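Local coordinates for reticulocyte binding protein (Streptococcus agalactiae COH1, PDB 3FAW) that is a cell-wall-anchored, secreted pullulanase that probably hydrolyses alpha-1,6-glucosidic linkages in pullulan and related alpha-glucans, at residues Q504-M507 with T512-V515; H312-P317 with I482-G487; V437-I442 with Y471-A476. All coordinates share one frame; numbering follows the deposited sequence.

Interaction 1: residues Q504-M507 with T512-V515. With CA (calcium ion), chain E.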
loop_
_atom_site.group_PDB
_atom_site.type_symbol
_atom_site.label_atom_id
_atom_site.label_comp_id
_atom_site.label_asym_id
_atom_site.label_seq_id
_atom_site.Cartn_x
_atom_site.Cartn_y
_atom_site.Cartn_z
ATOM N N GLN A 504 10.242 5.521 -8.253
ATOM C CA GLN A 504 10.501 6.968 -8.190
ATOM C C GLN A 504 11.057 7.567 -9.484
ATOM O O GLN A 504 10.818 8.739 -9.778
ATOM C CB GLN A 504 11.439 7.290 -7.014
ATOM C CG GLN A 504 10.729 7.400 -5.665
ATOM C CD GLN A 504 11.689 7.569 -4.498
ATOM O OE1 GLN A 504 12.870 7.224 -4.585
ATOM N NE2 GLN A 504 11.179 8.098 -3.390
ATOM N N ASP A 505 11.788 6.765 -10.257
ATOM C CA ASP A 505 12.333 7.213 -11.550
ATOM C C ASP A 505 11.287 7.270 -12.665
ATOM O O ASP A 505 11.527 7.863 -13.712
ATOM C CB ASP A 505 13.499 6.318 -11.969
ATOM C CG ASP A 505 14.655 6.385 -10.992
ATOM O OD1 ASP A 505 14.906 7.485 -10.450
ATOM O OD2 ASP A 505 15.305 5.347 -10.764
ATOM N N TRP A 506 10.133 6.652 -12.427
ATOM C CA TRP A 506 8.977 6.723 -13.328
ATOM C C TRP A 506 8.297 8.098 -13.302
ATOM O O TRP A 506 7.589 8.462 -14.244
ATOM C CB TRP A 506 7.980 5.625 -12.932
ATOM C CG TRP A 506 6.707 5.553 -13.720
ATOM C CD1 TRP A 506 6.543 5.763 -15.061
ATOM C CD2 TRP A 506 5.419 5.191 -13.214
ATOM N NE1 TRP A 506 5.226 5.586 -15.411
ATOM C CE2 TRP A 506 4.517 5.226 -14.295
ATOM C CE3 TRP A 506 4.936 4.856 -11.942
ATOM C CZ2 TRP A 506 3.160 4.939 -14.145
ATOM C CZ3 TRP A 506 3.591 4.568 -11.798
ATOM C CH2 TRP A 506 2.720 4.612 -12.893
ATOM N N MET A 507 8.524 8.863 -12.236
ATOM C CA MET A 507 7.840 10.146 -12.045
ATOM C C MET A 507 8.172 11.183 -13.124
ATOM O O MET A 507 7.335 12.018 -13.444
ATOM C CB MET A 507 8.131 10.720 -10.649
ATOM C CG MET A 507 7.563 9.907 -9.481
ATOM S SD MET A 507 5.772 9.645 -9.512
ATOM C CE MET A 507 5.710 8.124 -10.462
ATOM N N THR A 512 0.588 10.567 -13.340
ATOM C CA THR A 512 -0.562 9.753 -12.941
ATOM C C THR A 512 -0.503 9.420 -11.447
ATOM O O THR A 512 -1.271 9.960 -10.653
ATOM C CB THR A 512 -0.630 8.451 -13.768
ATOM O OG1 THR A 512 0.595 7.718 -13.634
ATOM C CG2 THR A 512 -0.865 8.766 -15.243
ATOM N N VAL A 513 0.428 8.550 -11.067
ATOM C CA VAL A 513 0.551 8.091 -9.686
ATOM C C VAL A 513 1.696 8.824 -8.983
ATOM O O VAL A 513 2.780 8.965 -9.552
ATOM C CB VAL A 513 0.804 6.570 -9.638
ATOM C CG1 VAL A 513 0.927 6.092 -8.207
ATOM C CG2 VAL A 513 -0.313 5.821 -10.364
ATOM N N GLY A 514 1.443 9.292 -7.759
ATOM C CA GLY A 514 2.465 9.956 -6.932
ATOM C C GLY A 514 3.182 8.986 -6.002
ATOM O O GLY A 514 2.618 7.970 -5.608
ATOM N N VAL A 515 4.430 9.290 -5.653
ATOM C CA VAL A 515 5.216 8.410 -4.782
ATOM C C VAL A 515 5.660 9.109 -3.498
ATOM O O VAL A 515 5.872 10.326 -3.473
ATOM C CB VAL A 515 6.470 7.851 -5.494
ATOM C CG1 VAL A 515 6.068 7.013 -6.711
ATOM C CG2 VAL A 515 7.422 8.980 -5.878
HETATM CA CA CA E . 5.738 13.553 -13.512
HETATM O O HOH W 1 6.002 13.437 -15.901
#
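Met507 lays its thioether end against the barrel strand at Val513 and Val515, with SD 3.1 Å from the carbonyl O of Val513 and CE 3.2 Å from the same oxygen. The side chain gets there by bending at chi2 (-57°) and again at chi3 (89°), which brings its end closer to the strand than the direction of its CB would suggest. Val515 meets it tip to tip: its CG2 lies 3.7 Å from Met507 CG, while CG1 faces the sulfur and the terminal methyl. The same CG2 also receives Gln504 CG at 3.7 Å. Beyond that carbon the Gln504 chain runs extended, and its NE2 is hydrogen-bonded to Asp518 OD1 and Phe516 O. At the other end of the contact, the six-membered ring of Trp506 comes obliquely to Val513 CB (4.1 Å from CZ3) and to the hydroxyl of Thr512, itself hydrogen-bonded to Thr510. The backbone of Met507 is fixed by a calcium ion, bound through its O at 2.2 Å together with Thr510, Asp511, Asp561, Asp565 and a water. The loop thus lies over strand 513-516 of the TIM barrel, with Trp506 also packed on helix 464-477.

Interaction 2: residues H312-P317 with I482-G487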
loop_
_atom_site.group_PDB
_atom_site.type_symbol
_atom_site.label_atom_id
_atom_site.label_comp_id
_atom_site.label_asym_id
_atom_site.label_seq_id
_atom_site.Cartn_x
_atom_site.Cartn_y
_atom_site.Cartn_z
ATOM N N HIS A 312 -9.003 12.733 2.522
ATOM C CA HIS A 312 -9.040 11.299 2.231
ATOM C C HIS A 312 -8.615 10.445 3.430
ATOM O O HIS A 312 -7.604 10.722 4.084
ATOM C CB HIS A 312 -8.116 10.976 1.054
ATOM C CG HIS A 312 -8.596 11.504 -0.260
ATOM N ND1 HIS A 312 -8.477 12.829 -0.618
ATOM C CD2 HIS A 312 -9.180 10.881 -1.313
ATOM C CE1 HIS A 312 -8.973 13.002 -1.831
ATOM N NE2 HIS A 312 -9.407 11.835 -2.274
ATOM N N ILE A 313 -9.389 9.401 3.707
ATOM C CA ILE A 313 -9.024 8.408 4.715
ATOM C C ILE A 313 -8.450 7.179 4.004
ATOM O O ILE A 313 -9.137 6.531 3.207
ATOM C CB ILE A 313 -10.234 8.018 5.578
ATOM C CG1 ILE A 313 -10.821 9.260 6.259
ATOM C CG2 ILE A 313 -9.841 6.978 6.617
ATOM C CD1 ILE A 313 -12.155 9.015 6.955
ATOM N N GLN A 314 -7.179 6.894 4.267
ATOM C CA GLN A 314 -6.508 5.719 3.722
ATOM C C GLN A 314 -6.580 4.554 4.703
ATOM O O GLN A 314 -6.139 4.674 5.851
ATOM C CB GLN A 314 -5.053 6.043 3.405
ATOM C CG GLN A 314 -4.278 4.898 2.764
ATOM C CD GLN A 314 -2.911 5.334 2.282
ATOM O OE1 GLN A 314 -2.787 6.273 1.484
ATOM N NE2 GLN A 314 -1.870 4.657 2.768
ATOM N N LEU A 315 -7.133 3.431 4.251
ATOM C CA LEU A 315 -7.259 2.243 5.093
ATOM C C LEU A 315 -6.198 1.208 4.747
ATOM O O LEU A 315 -6.030 0.841 3.582
ATOM C CB LEU A 315 -8.645 1.613 4.946
ATOM C CG LEU A 315 -9.834 2.510 5.304
ATOM C CD1 LEU A 315 -11.135 1.800 4.969
ATOM C CD2 LEU A 315 -9.800 2.922 6.772
ATOM N N LEU A 316 -5.493 0.731 5.769
ATOM C CA LEU A 316 -4.595 -0.413 5.617
ATOM C C LEU A 316 -5.381 -1.608 5.055
ATOM O O LEU A 316 -6.612 -1.628 5.146
ATOM C CB LEU A 316 -3.903 -0.750 6.953
ATOM C CG LEU A 316 -2.606 0.039 7.206
ATOM C CD1 LEU A 316 -2.909 1.485 7.616
ATOM C CD2 LEU A 316 -1.705 -0.645 8.236
ATOM N N PRO A 317 -4.680 -2.598 4.463
ATOM C CA PRO A 317 -5.323 -3.652 3.674
ATOM C C PRO A 317 -6.612 -4.262 4.254
ATOM O O PRO A 317 -6.573 -4.979 5.255
ATOM C CB PRO A 317 -4.217 -4.710 3.559
ATOM C CG PRO A 317 -2.984 -3.909 3.516
ATOM C CD PRO A 317 -3.218 -2.788 4.500
ATOM N N ILE A 482 -7.465 9.330 -7.568
ATOM C CA ILE A 482 -6.049 9.583 -7.302
ATOM C C ILE A 482 -5.356 8.301 -6.870
ATOM O O ILE A 482 -5.958 7.447 -6.225
ATOM C CB ILE A 482 -5.823 10.716 -6.268
ATOM C CG1 ILE A 482 -6.395 10.358 -4.893
ATOM C CG2 ILE A 482 -6.432 12.022 -6.778
ATOM C CD1 ILE A 482 -5.978 11.347 -3.801
ATOM N N MET A 483 -4.091 8.163 -7.237
ATOM C CA MET A 483 -3.313 6.995 -6.822
ATOM C C MET A 483 -1.949 7.412 -6.302
ATOM O O MET A 483 -1.347 8.372 -6.794
ATOM C CB MET A 483 -3.159 6.005 -7.982
ATOM C CG MET A 483 -4.416 5.199 -8.277
ATOM S SD MET A 483 -4.243 4.107 -9.703
ATOM C CE MET A 483 -5.780 3.186 -9.601
ATOM N N ILE A 484 -1.477 6.684 -5.298
ATOM C CA ILE A 484 -0.135 6.865 -4.763
ATOM C C ILE A 484 0.483 5.493 -4.470
ATOM O O ILE A 484 -0.207 4.475 -4.501
ATOM C CB ILE A 484 -0.144 7.738 -3.484
ATOM C CG1 ILE A 484 -0.845 7.009 -2.333
ATOM C CG2 ILE A 484 -0.840 9.071 -3.745
ATOM C CD1 ILE A 484 -0.808 7.753 -1.020
ATOM N N GLY A 485 1.780 5.463 -4.192
ATOM C CA GLY A 485 2.428 4.211 -3.814
ATOM C C GLY A 485 3.863 4.355 -3.373
ATOM O O GLY A 485 4.499 5.378 -3.613
ATOM N N GLU A 486 4.372 3.315 -2.720
ATOM C CA GLU A 486 5.786 3.236 -2.391
ATOM C C GLU A 486 6.587 2.973 -3.659
ATOM O O GLU A 486 6.580 1.858 -4.177
ATOM C CB GLU A 486 6.052 2.112 -1.399
ATOM C CG GLU A 486 5.468 2.329 -0.025
ATOM C CD GLU A 486 5.747 1.158 0.889
ATOM O OE1 GLU A 486 5.471 0.000 0.482
ATOM O OE2 GLU A 486 6.248 1.397 2.010
ATOM N N GLY A 487 7.281 3.998 -4.144
ATOM C CA GLY A 487 8.103 3.879 -5.340
ATOM C C GLY A 487 9.556 3.544 -5.059
ATOM O O GLY A 487 10.450 4.080 -5.714
#
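His312 and Ile482 approach from opposite directions across the interior of the eight-stranded parallel barrel, the TIM barrel of the alpha-amylase family. Strands 312-315 and 482-485 are not neighbours in the sheet: 385-390 and 453-456 stand between them, and the CA atoms of His312 and Ile482 are 10.1 Å apart. Side chains alone therefore bridge the gap. Ile482 presents its CD1 methyl to one face of the imidazole in a CH-pi contact, 4.0 Å from the ring centroid and 17° off the ring normal. The methyl sits off-centre, nearer the NE2 and CE1 rim. It reaches the ring because CG1 lies between the backbone N and the carbonyl carbon (chi1 63°), with CD1 extended beyond it. The imidazole also meets the ring of Phe262, their planes inclined at about 55°.

Two residues further along each strand, Gln314 and Ile484 form a second layer in the same interior. The two side chains run at a slant to each other, Gln314 being stretched out from its strand with CG opposite the backbone N (chi1 -177°). Ile270 and Arg455, on strands 269-273 and 453-456, touch both of them. The amide oxygen of Gln314 is buried without a polar partner in the model; what it meets across this layer is a methyl, with Gln314 OE1 3.5 Å from Ile484 CD1.

Interaction 3: residues V437-I442 with Y471-A476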
loop_
_atom_site.group_PDB
_atom_site.type_symbol
_atom_site.label_atom_id
_atom_site.label_comp_id
_atom_site.label_asym_id
_atom_site.label_seq_id
_atom_site.Cartn_x
_atom_site.Cartn_y
_atom_site.Cartn_z
ATOM N N VAL A 437 -5.712 -9.643 -13.071
ATOM C CA VAL A 437 -6.043 -9.736 -11.647
ATOM C C VAL A 437 -5.912 -8.376 -10.953
ATOM O O VAL A 437 -6.802 -7.964 -10.212
ATOM C CB VAL A 437 -5.152 -10.767 -10.913
ATOM C CG1 VAL A 437 -5.321 -10.640 -9.401
ATOM C CG2 VAL A 437 -5.471 -12.182 -11.380
ATOM N N LEU A 438 -4.801 -7.690 -11.211
ATOM C CA LEU A 438 -4.551 -6.361 -10.651
ATOM C C LEU A 438 -5.566 -5.336 -11.160
ATOM O O LEU A 438 -6.227 -4.661 -10.369
ATOM C CB LEU A 438 -3.123 -5.904 -10.987
ATOM C CG LEU A 438 -2.646 -4.557 -10.428
ATOM C CD1 LEU A 438 -1.123 -4.521 -10.321
ATOM C CD2 LEU A 438 -3.143 -3.381 -11.277
ATOM N N VAL A 439 -5.688 -5.240 -12.481
ATOM C CA VAL A 439 -6.550 -4.243 -13.122
ATOM C C VAL A 439 -8.044 -4.504 -12.874
ATOM O O VAL A 439 -8.796 -3.568 -12.591
ATOM C CB VAL A 439 -6.250 -4.136 -14.643
ATOM C CG1 VAL A 439 -7.214 -3.185 -15.331
ATOM C CG2 VAL A 439 -4.815 -3.678 -14.865
ATOM N N ASP A 440 -8.471 -5.763 -12.969
ATOM C CA ASP A 440 -9.876 -6.114 -12.718
ATOM C C ASP A 440 -10.293 -5.853 -11.270
ATOM O O ASP A 440 -11.420 -5.425 -11.025
ATOM C CB ASP A 440 -10.170 -7.582 -13.056
ATOM C CG ASP A 440 -9.994 -7.904 -14.530
ATOM O OD1 ASP A 440 -10.095 -6.997 -15.389
ATOM O OD2 ASP A 440 -9.747 -9.089 -14.825
ATOM N N SER A 441 -9.402 -6.126 -10.316
ATOM C CA SER A 441 -9.692 -5.853 -8.904
ATOM C C SER A 441 -9.771 -4.349 -8.629
ATOM O O SER A 441 -10.642 -3.897 -7.889
ATOM C CB SER A 441 -8.670 -6.524 -7.979
ATOM O OG SER A 441 -7.347 -6.343 -8.446
ATOM N N ILE A 442 -8.877 -3.577 -9.243
ATOM C CA ILE A 442 -8.930 -2.119 -9.132
ATOM C C ILE A 442 -10.242 -1.577 -9.715
ATOM O O ILE A 442 -10.863 -0.692 -9.130
ATOM C CB ILE A 442 -7.713 -1.445 -9.816
ATOM C CG1 ILE A 442 -6.428 -1.705 -9.016
ATOM C CG2 ILE A 442 -7.943 0.061 -9.971
ATOM C CD1 ILE A 442 -6.299 -0.898 -7.725
ATOM N N TYR A 471 -4.508 2.769 -13.541
ATOM C CA TYR A 471 -4.877 4.175 -13.373
ATOM C C TYR A 471 -5.859 4.617 -14.458
ATOM O O TYR A 471 -6.867 5.262 -14.164
ATOM C CB TYR A 471 -3.632 5.066 -13.397
ATOM C CG TYR A 471 -3.926 6.547 -13.278
ATOM C CD1 TYR A 471 -4.145 7.136 -12.036
ATOM C CD2 TYR A 471 -3.977 7.361 -14.408
ATOM C CE1 TYR A 471 -4.412 8.491 -11.922
ATOM C CE2 TYR A 471 -4.245 8.721 -14.304
ATOM C CZ TYR A 471 -4.460 9.277 -13.056
ATOM O OH TYR A 471 -4.721 10.618 -12.946
ATOM N N LYS A 472 -5.550 4.264 -15.702
ATOM C CA LYS A 472 -6.390 4.613 -16.848
ATOM C C LYS A 472 -7.821 4.117 -16.646
ATOM O O LYS A 472 -8.778 4.879 -16.794
ATOM C CB LYS A 472 -5.797 4.031 -18.139
ATOM C CG LYS A 472 -6.506 4.456 -19.424
ATOM C CD LYS A 472 -5.823 3.870 -20.652
ATOM C CE LYS A 472 -6.506 4.310 -21.940
ATOM N NZ LYS A 472 -5.894 3.687 -23.147
ATOM N N GLU A 473 -7.943 2.843 -16.285
ATOM C CA GLU A 473 -9.239 2.194 -16.076
ATOM C C GLU A 473 -10.002 2.777 -14.892
ATOM O O GLU A 473 -11.211 3.002 -14.982
ATOM C CB GLU A 473 -9.052 0.688 -15.868
ATOM C CG GLU A 473 -8.566 -0.071 -17.108
ATOM C CD GLU A 473 -9.624 -0.204 -18.205
ATOM O OE1 GLU A 473 -10.831 -0.060 -17.917
ATOM O OE2 GLU A 473 -9.239 -0.469 -19.364
ATOM N N ALA A 474 -9.295 3.000 -13.783
ATOM C CA ALA A 474 -9.891 3.583 -12.581
ATOM C C ALA A 474 -10.351 5.019 -12.848
ATOM O O ALA A 474 -11.459 5.408 -12.462
ATOM C CB ALA A 474 -8.894 3.544 -11.422
ATOM N N LYS A 475 -9.501 5.797 -13.520
ATOM C CA LYS A 475 -9.829 7.182 -13.842
ATOM C C LYS A 475 -11.011 7.273 -14.812
ATOM O O LYS A 475 -11.803 8.210 -14.724
ATOM C CB LYS A 475 -8.607 7.938 -14.380
ATOM C CG LYS A 475 -8.932 9.338 -14.916
ATOM C CD LYS A 475 -7.790 10.323 -14.738
ATOM C CE LYS A 475 -7.767 10.892 -13.323
ATOM N NZ LYS A 475 -6.922 12.115 -13.227
ATOM N N ALA A 476 -11.142 6.295 -15.712
ATOM C CA ALA A 476 -12.276 6.247 -16.641
ATOM C C ALA A 476 -13.603 6.045 -15.909
ATOM O O ALA A 476 -14.615 6.612 -16.301
ATOM C CB ALA A 476 -12.073 5.156 -17.690
#
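This is a small, largely apolar helix-helix contact in the outer layer of the TIM barrel, where helices 432-449 and 464-477 lie side by side over the parallel strands. Along the chain they are joined through strand 453-456, and the facing residues come from one side of each helix: Val439 and Ile442 on the first, Glu473 and Ala474 on the second. The backbones come closest at Ile442 and Ala474, whose CA atoms are 6.7 Å apart; the single methyl of the alanine leaves room for this approach. Ile442 turns CG2 toward it, 3.9 Å from Ala474 CB, and the isoleucine also touches Phe454 and Phe456 of the strand beneath. One turn back along helix 432-449, the side chains of Val439 and Glu473 cross at about a right angle. A bend at chi2 (-72°) carries the carboxylate of Glu473 away from the valine, leaving CG as the atom that touches. Val439 contributes the branch lying opposite its backbone N (chi1 175°), and Val439 CG1 rests 3.8 Å from Glu473 CG.

Overall arrangement
All three contacts belong to the TIM barrel, the alpha-amylase-type catalytic domain. Interaction 2 spans its interior, interaction 3 joins two helices of the outer layer about 15 Å away, centre to centre, and interaction 1, beside a calcium ion, lies about 13 Å from interaction 2 and about 17 Å from interaction 3. Met483, between the inward-facing Ile482 and Ile484, packs on Ile442, Tyr471 and Ala474, linking interior and outer layer. Adjacent strands 482-485 and 513-516 connect interactions 1 and 2; Thr512, touching Tyr471, joins interactions 1 and 3. Along the chain, interaction 3 is nested within the loop closed by interaction 2, and interaction 1 follows. Together they tie barrel interior, helical layer and calcium-bound loop.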